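Local coordinates for BIFUNCTIONAL PROTEIN Proline utilization A (PutA) (Corynebacterium freiburgense, PDB 5UX5), which probably catalyses the two-step oxidation of proline to glutamate, joining an FAD-dependent proline dehydrogenase to an NAD-dependent aldehyde dehydrogenase in one chain, at residues I25-E30 against S356-Y361; N329-M334 against A442-S447; V895-K900 against V1038-P1043; T999-L1004 against L1053-E1058. All coordinates share one frame; numbering follows the deposited sequence.

Overall arrangement
The four contacts form two pairs on opposite sides of the chain's centre. Contacts 1 and 2, centres about 12 Å apart, touch each other through S359 and F444 and lie at the FAD-binding proline dehydrogenase barrel, where helices 16-31 and 438-450 pack with 323-337 and 354-367. Contacts 3 and 4, centres about 11 Å apart, lie where the aldehyde dehydrogenase part meets the C-terminal region; K900 N and E1058 OE2 probably share a hydrogen bond there. Contacts 1 and 3 have centres about 73 Å apart. Segments alternate within each pair, and the first pair closes before the second opens, consistent with a proline dehydrogenase unit followed by an aldehyde dehydrogenase unit and a C-terminal region.

Contact 1 (I25-E30 against S356-Y361); sequences IARANE and SVASAY
Two extended first torsions send R27 and Y361 toward each other: CG of R27 stands opposite its own backbone N (chi1 -176°), as does CG of Y361. The arginine then bends at chi2 and chi3, which lays its guanidinium beside the tyrosine ring with the two planes 85° apart. Y361 CE2 rides 3.4 Å above one face of the guanidinium, offset toward its rim, and R27 NE is 3.7 Å from the same carbon. The cation therefore lies at the ring's edge instead of over its pi face. Nearer the backbone, R27 CG touches A358 CB at 3.9 Å, using the aliphatic part of the arginine as apolar cover. A28 CB and A358 CB are 4.3 Å apart, and alanine suits both places because its small methyl lets the axes of the two short segments approach to 8.6 Å, with their N-to-C directions 124° apart. Helix 354-367 belongs to the proline dehydrogenase barrel; helix 16-31 is an N-terminal element packed against it, and I24 and W31 of that helix also touch A358. The charge of R27 is met by E362 in a salt bridge through NH2 and, more weakly, by E30 through NH1. With an acidic partner in each helix, the arginine can give a methylene surface to the interface while its charge is probably neutralised at the partly exposed margin.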
# COMPACT_ATOMS: atom_id res chain seq x y z
N ILE A 25 -41.55 2.61 20.70
CA ILE A 25 -41.31 4.05 20.57
C ILE A 25 -41.71 4.77 21.85
O ILE A 25 -41.02 5.69 22.30
CB ILE A 25 -42.06 4.63 19.35
CG1 ILE A 25 -41.57 3.97 18.06
CG2 ILE A 25 -41.85 6.14 19.27
CD1 ILE A 25 -42.27 4.47 16.83
N ALA A 26 -42.81 4.34 22.47
CA ALA A 26 -43.16 4.90 23.76
C ALA A 26 -42.05 4.63 24.77
O ALA A 26 -41.67 5.53 25.54
CB ALA A 26 -44.48 4.31 24.25
N ARG A 27 -41.45 3.44 24.71
CA ARG A 27 -40.42 3.09 25.68
C ARG A 27 -39.18 3.96 25.50
O ARG A 27 -38.57 4.41 26.48
CB ARG A 27 -40.05 1.62 25.53
CG ARG A 27 -39.04 1.18 26.56
CD ARG A 27 -39.68 1.05 27.90
NE ARG A 27 -40.58 -0.10 27.89
CZ ARG A 27 -41.47 -0.38 28.83
NH1 ARG A 27 -41.62 0.39 29.89
NH2 ARG A 27 -42.23 -1.45 28.69
N ALA A 28 -38.78 4.19 24.25
CA ALA A 28 -37.64 5.04 23.98
C ALA A 28 -37.91 6.46 24.45
O ALA A 28 -37.04 7.11 25.05
CB ALA A 28 -37.32 5.02 22.49
N ASN A 29 -39.11 6.97 24.19
CA ASN A 29 -39.45 8.32 24.62
C ASN A 29 -39.44 8.42 26.13
O ASN A 29 -39.04 9.44 26.69
CB ASN A 29 -40.81 8.72 24.05
CG ASN A 29 -40.67 9.59 22.84
OD1 ASN A 29 -40.55 10.80 22.97
ND2 ASN A 29 -40.64 8.98 21.65
N GLU A 30 -39.88 7.35 26.80
CA GLU A 30 -39.91 7.36 28.26
C GLU A 30 -38.51 7.43 28.83
O GLU A 30 -38.26 8.16 29.80
CB GLU A 30 -40.64 6.12 28.76
CG GLU A 30 -40.60 5.96 30.24
CD GLU A 30 -41.14 4.61 30.66
OE1 GLU A 30 -41.30 4.38 31.88
OE2 GLU A 30 -41.41 3.78 29.77
N SER A 356 -32.96 1.35 19.45
CA SER A 356 -32.33 0.03 19.35
C SER A 356 -32.39 -0.71 20.67
O SER A 356 -32.63 -1.92 20.70
CB SER A 356 -30.89 0.17 18.89
OG SER A 356 -30.85 0.81 17.65
N VAL A 357 -32.17 -0.01 21.78
CA VAL A 357 -32.17 -0.69 23.07
C VAL A 357 -33.59 -1.05 23.47
O VAL A 357 -33.85 -2.17 23.92
CB VAL A 357 -31.46 0.16 24.13
CG1 VAL A 357 -31.52 -0.51 25.48
CG2 VAL A 357 -30.04 0.39 23.73
N ALA A 358 -34.54 -0.13 23.29
CA ALA A 358 -35.93 -0.43 23.62
C ALA A 358 -36.45 -1.62 22.84
O ALA A 358 -37.30 -2.37 23.34
CB ALA A 358 -36.81 0.80 23.37
N SER A 359 -35.96 -1.83 21.61
CA SER A 359 -36.37 -2.99 20.83
C SER A 359 -35.92 -4.27 21.49
O SER A 359 -36.71 -5.20 21.69
CB SER A 359 -35.77 -2.92 19.43
OG SER A 359 -36.39 -1.94 18.64
N ALA A 360 -34.64 -4.36 21.82
CA ALA A 360 -34.15 -5.55 22.49
C ALA A 360 -34.88 -5.78 23.81
O ALA A 360 -35.24 -6.91 24.15
CB ALA A 360 -32.64 -5.44 22.70
N TYR A 361 -35.14 -4.70 24.55
CA TYR A 361 -35.85 -4.83 25.82
C TYR A 361 -37.20 -5.47 25.59
O TYR A 361 -37.52 -6.51 26.18
CB TYR A 361 -36.02 -3.47 26.49
CG TYR A 361 -36.82 -3.61 27.76
CD1 TYR A 361 -36.38 -4.42 28.80
CD2 TYR A 361 -38.06 -2.98 27.90
CE1 TYR A 361 -37.12 -4.58 29.96
CE2 TYR A 361 -38.81 -3.14 29.07
CZ TYR A 361 -38.34 -3.94 30.09
OH TYR A 361 -39.08 -4.10 31.24

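Contact 2 (N329-M334 against A442-S447); sequences NFLRMM and ARFRES
L331 reaches across from helix 323-337 with its two methyls divided between S447 and F444 of helix 438-450. CD1 lies against S447, 3.7 Å from its CB, while CD2 meets the edge of the F444 ring, near the ring plane, 4.2 Å from CE1. A branched leucine suits this place because it fills two directions at once. Its CG stands opposite the carbonyl carbon (chi1 -63°), and the branch then opens toward the other helix. S447 needs its hydroxyl occupied at this buried position, and it is: OG donates to F444 O one turn back at 2.7 Å, tilted 19° from the carbonyl plane. The far flank of helix 323-337 is held by polar bonds. R332 grips N329 OD1 side-on with two nitrogens, NE at 3.0 Å, lying in the carbonyl plane, and NH2, which comes from well above it. NH2 also bonds to A455 O, and F272 makes a cation-pi contact with the same arginine; ND2 of N329 is taken up by A266 O. The contact thus joins a helix of the FAD-binding barrel to a later helix whose S447 side chain lies about 9 Å from the flavin cofactor. Since no hydrogen bond spans the two segments, dispersion and the exclusion of water probably bring them together, with the buried polar groups satisfied within each helix or by neighbouring parts of the chain.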
# COMPACT_ATOMS: atom_id res chain seq x y z
N ASN A 329 -29.94 -4.03 9.99
CA ASN A 329 -29.27 -5.28 10.32
C ASN A 329 -29.10 -5.43 11.83
O ASN A 329 -29.12 -6.54 12.35
CB ASN A 329 -27.92 -5.35 9.61
CG ASN A 329 -27.31 -6.74 9.64
OD1 ASN A 329 -28.02 -7.73 9.46
ND2 ASN A 329 -26.01 -6.82 9.84
N PHE A 330 -28.91 -4.32 12.54
CA PHE A 330 -28.87 -4.37 13.99
C PHE A 330 -30.17 -4.95 14.53
O PHE A 330 -30.17 -5.81 15.42
CB PHE A 330 -28.60 -2.97 14.54
CG PHE A 330 -28.07 -2.94 15.95
CD1 PHE A 330 -26.72 -3.10 16.19
CD2 PHE A 330 -28.92 -2.72 17.03
CE1 PHE A 330 -26.23 -3.04 17.50
CE2 PHE A 330 -28.43 -2.66 18.32
CZ PHE A 330 -27.10 -2.81 18.55
N LEU A 331 -31.30 -4.54 13.96
CA LEU A 331 -32.58 -5.10 14.37
C LEU A 331 -32.73 -6.54 13.90
O LEU A 331 -33.33 -7.36 14.60
CB LEU A 331 -33.73 -4.25 13.86
CG LEU A 331 -33.84 -2.81 14.38
CD1 LEU A 331 -34.78 -2.04 13.50
CD2 LEU A 331 -34.42 -2.81 15.75
N ARG A 332 -32.22 -6.88 12.71
CA ARG A 332 -32.34 -8.26 12.25
C ARG A 332 -31.55 -9.21 13.14
O ARG A 332 -32.04 -10.29 13.50
CB ARG A 332 -31.89 -8.42 10.80
CG ARG A 332 -31.95 -9.87 10.30
CD ARG A 332 -31.62 -10.01 8.81
NE ARG A 332 -30.33 -9.41 8.49
CZ ARG A 332 -29.72 -9.45 7.30
NH1 ARG A 332 -30.27 -10.06 6.27
NH2 ARG A 332 -28.54 -8.86 7.14
N MET A 333 -30.33 -8.84 13.51
CA MET A 333 -29.54 -9.74 14.33
C MET A 333 -30.12 -9.90 15.72
O MET A 333 -30.14 -11.01 16.27
CB MET A 333 -28.09 -9.27 14.39
CG MET A 333 -27.43 -9.24 13.02
SD MET A 333 -25.63 -9.34 13.09
CE MET A 333 -25.27 -7.90 14.05
N MET A 334 -30.61 -8.81 16.29
CA MET A 334 -31.32 -8.86 17.57
C MET A 334 -32.52 -9.80 17.48
O MET A 334 -32.68 -10.72 18.29
CB MET A 334 -31.75 -7.44 17.91
CG MET A 334 -32.42 -7.21 19.18
SD MET A 334 -32.80 -5.47 19.10
CE MET A 334 -34.02 -5.51 17.83
N ALA A 442 -39.06 8.15 13.12
CA ALA A 442 -39.35 7.76 11.74
C ALA A 442 -38.23 6.92 11.13
O ALA A 442 -38.51 5.94 10.42
CB ALA A 442 -39.62 9.00 10.91
N ARG A 443 -36.96 7.28 11.37
CA ARG A 443 -35.87 6.45 10.86
C ARG A 443 -35.90 5.05 11.46
O ARG A 443 -35.49 4.07 10.81
CB ARG A 443 -34.50 7.11 11.11
N PHE A 444 -36.41 4.92 12.70
CA PHE A 444 -36.54 3.62 13.34
C PHE A 444 -37.63 2.78 12.69
O PHE A 444 -37.42 1.60 12.40
CB PHE A 444 -36.81 3.78 14.85
CG PHE A 444 -37.43 2.55 15.48
CD1 PHE A 444 -36.68 1.40 15.68
CD2 PHE A 444 -38.77 2.54 15.86
CE1 PHE A 444 -37.25 0.25 16.27
CE2 PHE A 444 -39.36 1.40 16.45
CZ PHE A 444 -38.61 0.26 16.65
N ARG A 445 -38.81 3.38 12.47
CA ARG A 445 -39.88 2.69 11.75
C ARG A 445 -39.36 2.08 10.45
O ARG A 445 -39.67 0.93 10.12
CB ARG A 445 -41.02 3.66 11.45
CG ARG A 445 -41.84 4.11 12.66
CD ARG A 445 -43.00 5.00 12.22
NE ARG A 445 -43.30 6.03 13.21
CZ ARG A 445 -44.14 5.85 14.22
NH1 ARG A 445 -44.75 4.68 14.37
NH2 ARG A 445 -44.35 6.84 15.07
N GLU A 446 -38.57 2.85 9.70
CA GLU A 446 -38.07 2.36 8.43
C GLU A 446 -37.11 1.19 8.62
O GLU A 446 -37.10 0.26 7.81
CB GLU A 446 -37.40 3.50 7.65
CG GLU A 446 -37.09 3.16 6.19
CD GLU A 446 -38.34 2.87 5.36
OE1 GLU A 446 -39.38 3.53 5.60
OE2 GLU A 446 -38.29 1.98 4.48
N SER A 447 -36.27 1.23 9.66
CA SER A 447 -35.34 0.13 9.85
C SER A 447 -36.07 -1.14 10.26
O SER A 447 -35.59 -2.25 9.97
CB SER A 447 -34.28 0.51 10.88
OG SER A 447 -34.88 0.80 12.12

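Contact 3 (V895-K900 against V1038-P1043); sequences VGVGAK and VVIDGP
V1038 presses its branched side chain onto the backbone of G896, and V897 adds its own methyl beside it; these three residues bury most of the surface. CG1 of V1038 lies 3.7 Å from G896 O, and CG2 lies 4.0 Å from G896 CA and 4.1 Å from V897 N. The first torsion, chi1 58°, places CG1 between the backbone N and the carbonyl carbon and so spreads both methyls over the peptide. Glycine suits the other side because, with phi at 120°, a CB would be driven into the carbonyl O of V895; the backbone course alone demands it. V1038 begins strand 1038-1040, which runs parallel to strand 1015-1018 in the C-terminal region. G896 follows strand 894-895, paired antiparallel with strand 687-691 of the aldehyde dehydrogenase part, to which V895 is tied by backbone bonds with A690. The contact therefore links a loop of the catalytic fold to the C-terminal region, probably the domain that matters for catalysis in this enzyme. V897 CG2 meets V1038 CG2 at 4.3 Å and I1040 CG1 at 4.4 Å, so compact beta-branched side chains lie side by side there; I1040 also rests against H1054.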
# COMPACT_ATOMS: atom_id res chain seq x y z
N VAL A 895 18.86 6.44 -16.33
CA VAL A 895 19.63 6.73 -17.53
C VAL A 895 18.65 6.96 -18.67
O VAL A 895 17.74 6.15 -18.88
CB VAL A 895 20.60 5.59 -17.92
CG1 VAL A 895 21.26 5.92 -19.26
CG2 VAL A 895 21.65 5.39 -16.86
N GLY A 896 18.82 8.08 -19.38
CA GLY A 896 18.02 8.41 -20.54
C GLY A 896 17.26 9.71 -20.37
O GLY A 896 17.46 10.47 -19.42
N VAL A 897 16.41 9.99 -21.36
CA VAL A 897 15.52 11.14 -21.26
C VAL A 897 14.58 11.01 -20.06
O VAL A 897 14.17 12.01 -19.48
CB VAL A 897 14.73 11.33 -22.57
CG1 VAL A 897 13.91 12.59 -22.45
CG2 VAL A 897 15.70 11.41 -23.75
N GLY A 898 14.20 9.79 -19.71
CA GLY A 898 13.64 9.58 -18.40
C GLY A 898 12.15 9.74 -18.16
O GLY A 898 11.77 10.21 -17.09
N ALA A 899 11.28 9.37 -19.09
CA ALA A 899 9.86 9.37 -18.72
C ALA A 899 9.62 8.26 -17.73
O ALA A 899 10.34 7.26 -17.71
CB ALA A 899 8.94 9.16 -19.92
N LYS A 900 8.61 8.45 -16.89
CA LYS A 900 8.28 7.46 -15.87
C LYS A 900 7.49 6.30 -16.45
O LYS A 900 6.52 6.50 -17.17
CB LYS A 900 7.48 8.08 -14.73
CG LYS A 900 8.31 8.97 -13.89
CD LYS A 900 7.57 9.60 -12.77
CE LYS A 900 8.61 10.07 -11.78
NZ LYS A 900 7.96 10.44 -10.54
N VAL A 1038 22.92 11.69 -21.18
CA VAL A 1038 22.16 11.34 -22.37
C VAL A 1038 22.32 12.43 -23.43
O VAL A 1038 22.09 13.62 -23.16
CB VAL A 1038 20.67 11.09 -22.04
CG1 VAL A 1038 20.03 12.29 -21.38
CG2 VAL A 1038 19.90 10.70 -23.29
N VAL A 1039 22.75 12.03 -24.61
CA VAL A 1039 22.92 12.92 -25.73
C VAL A 1039 21.61 12.88 -26.50
O VAL A 1039 21.28 11.85 -27.09
CB VAL A 1039 24.11 12.49 -26.60
CG1 VAL A 1039 24.22 13.32 -27.85
CG2 VAL A 1039 25.41 12.55 -25.81
N ILE A 1040 20.86 13.98 -26.48
CA ILE A 1040 19.58 14.10 -27.19
C ILE A 1040 19.90 14.58 -28.60
O ILE A 1040 20.19 15.76 -28.83
CB ILE A 1040 18.64 15.05 -26.45
CG1 ILE A 1040 18.48 14.56 -24.99
CG2 ILE A 1040 17.33 15.19 -27.18
CD1 ILE A 1040 17.97 15.63 -24.00
N ASP A 1041 19.88 13.66 -29.57
CA ASP A 1041 20.48 13.96 -30.86
C ASP A 1041 19.48 13.93 -32.02
O ASP A 1041 19.90 13.91 -33.19
CB ASP A 1041 21.66 13.02 -31.15
CG ASP A 1041 21.27 11.54 -31.19
OD1 ASP A 1041 20.06 11.19 -31.29
OD2 ASP A 1041 22.21 10.72 -31.18
N GLY A 1042 18.19 13.92 -31.73
CA GLY A 1042 17.20 14.07 -32.78
C GLY A 1042 17.08 15.51 -33.22
O GLY A 1042 17.61 16.45 -32.59
N PRO A 1043 16.31 15.73 -34.29
CA PRO A 1043 16.06 17.10 -34.76
C PRO A 1043 15.35 17.92 -33.70
O PRO A 1043 14.56 17.42 -32.91
CB PRO A 1043 15.17 16.92 -36.00
CG PRO A 1043 14.75 15.47 -36.02
CD PRO A 1043 15.34 14.76 -34.82

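Contact 4 (T999-L1004 against L1053-E1058); sequences TELRKL and LHFLKE
This is a buried apolar packing contact in the C-terminal region, where F1055, at the end of a short 3-10 turn, fits against the start of strand 1000-1003. Its ring takes T999 at the edge, near the ring plane: CB of the threonine is 4.1 Å from CD2, and OG1 is 4.0 Å from the same carbon. L1001 joins from further along the strand, CD2 lying 4.2 Å from F1055 CE2, and both side chains cross the phenylalanine at about a right angle. The leucine's chi1 of -57° keeps its CG beside the backbone N, and from there the branch leads toward the ring. Strand 1000-1003 runs parallel to strand 965-980, with helix 984-997 between them in sequence, while strand 1056-1064 pairs antiparallel to strand 965-980. F1055 therefore sits between strand and helix, where L977 of the strand and L990 and A993 of the helix also touch it; a large flat aromatic suits such a junction. T999 suits the place because CB packs on the ring while OG1 keeps polar partners: it bonds to L974 O and to the hydroxyl of T997. Its approach to F1055 O is mere packing. The turn is pinned by L1056 N bonding to L1053 O at 3.2 Å.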
# COMPACT_ATOMS: atom_id res chain seq x y z
N THR A 999 15.54 26.83 -17.19
CA THR A 999 16.76 26.06 -17.36
C THR A 999 17.90 26.96 -17.83
O THR A 999 17.69 27.99 -18.48
CB THR A 999 16.53 24.96 -18.40
OG1 THR A 999 15.46 24.12 -17.98
CG2 THR A 999 17.76 24.14 -18.60
N GLU A 1000 19.11 26.59 -17.44
CA GLU A 1000 20.33 27.24 -17.88
C GLU A 1000 20.88 26.43 -19.04
O GLU A 1000 20.92 25.20 -18.97
CB GLU A 1000 21.35 27.30 -16.74
CG GLU A 1000 22.66 27.95 -17.08
CD GLU A 1000 23.77 27.67 -16.06
OE1 GLU A 1000 24.78 28.40 -16.10
OE2 GLU A 1000 23.65 26.73 -15.24
N LEU A 1001 21.19 27.12 -20.14
CA LEU A 1001 21.87 26.51 -21.28
C LEU A 1001 23.37 26.70 -21.12
O LEU A 1001 23.83 27.79 -20.78
CB LEU A 1001 21.39 27.13 -22.58
CG LEU A 1001 19.89 27.01 -22.76
CD1 LEU A 1001 19.44 27.71 -24.00
CD2 LEU A 1001 19.58 25.57 -22.87
N ARG A 1002 24.14 25.62 -21.31
CA ARG A 1002 25.60 25.67 -21.31
C ARG A 1002 26.11 25.08 -22.62
O ARG A 1002 25.80 23.92 -22.93
CB ARG A 1002 26.21 24.92 -20.13
CG ARG A 1002 26.08 25.60 -18.82
CD ARG A 1002 26.84 24.83 -17.75
NE ARG A 1002 26.36 25.15 -16.41
CZ ARG A 1002 26.51 24.35 -15.36
NH1 ARG A 1002 27.13 23.19 -15.51
NH2 ARG A 1002 26.04 24.70 -14.17
N LYS A 1003 26.85 25.89 -23.39
CA LYS A 1003 27.48 25.40 -24.61
C LYS A 1003 28.64 24.48 -24.24
O LYS A 1003 29.30 24.68 -23.23
CB LYS A 1003 27.97 26.56 -25.48
CG LYS A 1003 27.05 26.84 -26.68
CD LYS A 1003 27.41 28.13 -27.40
CE LYS A 1003 26.37 28.51 -28.46
NZ LYS A 1003 26.33 27.55 -29.60
N LEU A 1004 28.81 23.41 -25.02
CA LEU A 1004 29.72 22.33 -24.68
C LEU A 1004 30.56 21.99 -25.89
O LEU A 1004 30.02 21.82 -26.99
CB LEU A 1004 28.96 21.10 -24.21
CG LEU A 1004 29.76 19.89 -23.72
CD1 LEU A 1004 30.20 20.02 -22.27
CD2 LEU A 1004 28.91 18.67 -23.92
N LEU A 1053 9.98 18.31 -23.24
CA LEU A 1053 10.28 17.23 -22.31
C LEU A 1053 11.77 17.23 -21.96
O LEU A 1053 12.15 16.89 -20.84
CB LEU A 1053 9.84 15.86 -22.86
CG LEU A 1053 8.31 15.62 -22.97
CD1 LEU A 1053 7.93 14.35 -23.68
CD2 LEU A 1053 7.63 15.63 -21.65
N HIS A 1054 12.61 17.69 -22.89
CA HIS A 1054 14.04 17.80 -22.66
C HIS A 1054 14.39 18.83 -21.61
O HIS A 1054 15.52 18.82 -21.10
CB HIS A 1054 14.75 18.14 -23.98
CG HIS A 1054 14.48 17.16 -25.07
ND1 HIS A 1054 14.19 17.54 -26.36
CD2 HIS A 1054 14.48 15.80 -25.06
CE1 HIS A 1054 14.01 16.46 -27.10
NE2 HIS A 1054 14.18 15.40 -26.34
N PHE A 1055 13.43 19.69 -21.24
CA PHE A 1055 13.69 20.74 -20.27
C PHE A 1055 13.03 20.49 -18.92
O PHE A 1055 13.06 21.37 -18.05
CB PHE A 1055 13.23 22.08 -20.85
CG PHE A 1055 14.04 22.52 -22.03
CD1 PHE A 1055 13.86 21.93 -23.27
CD2 PHE A 1055 15.00 23.51 -21.90
CE1 PHE A 1055 14.62 22.32 -24.37
CE2 PHE A 1055 15.75 23.91 -23.00
CZ PHE A 1055 15.56 23.31 -24.23
N LEU A 1056 12.45 19.30 -18.72
CA LEU A 1056 11.59 19.00 -17.57
C LEU A 1056 11.90 17.62 -16.99
O LEU A 1056 12.22 16.66 -17.69
CB LEU A 1056 10.10 19.07 -17.95
CG LEU A 1056 9.60 20.41 -18.48
CD1 LEU A 1056 8.27 20.21 -19.17
CD2 LEU A 1056 9.47 21.44 -17.36
N LYS A 1057 11.74 17.52 -15.68
CA LYS A 1057 11.85 16.26 -14.97
C LYS A 1057 10.47 15.87 -14.44
O LYS A 1057 9.88 16.61 -13.65
CB LYS A 1057 12.85 16.40 -13.81
CG LYS A 1057 14.28 16.74 -14.18
CD LYS A 1057 15.11 16.83 -12.91
CE LYS A 1057 14.55 17.93 -12.02
NZ LYS A 1057 15.48 18.43 -10.97
N GLU A 1058 9.99 14.71 -14.84
CA GLU A 1058 8.68 14.27 -14.37
C GLU A 1058 8.75 13.93 -12.89
O GLU A 1058 9.80 13.49 -12.39
CB GLU A 1058 8.21 13.06 -15.18
CG GLU A 1058 8.10 13.33 -16.66
CD GLU A 1058 7.70 12.11 -17.48
OE1 GLU A 1058 7.63 12.23 -18.74
OE2 GLU A 1058 7.50 11.03 -16.88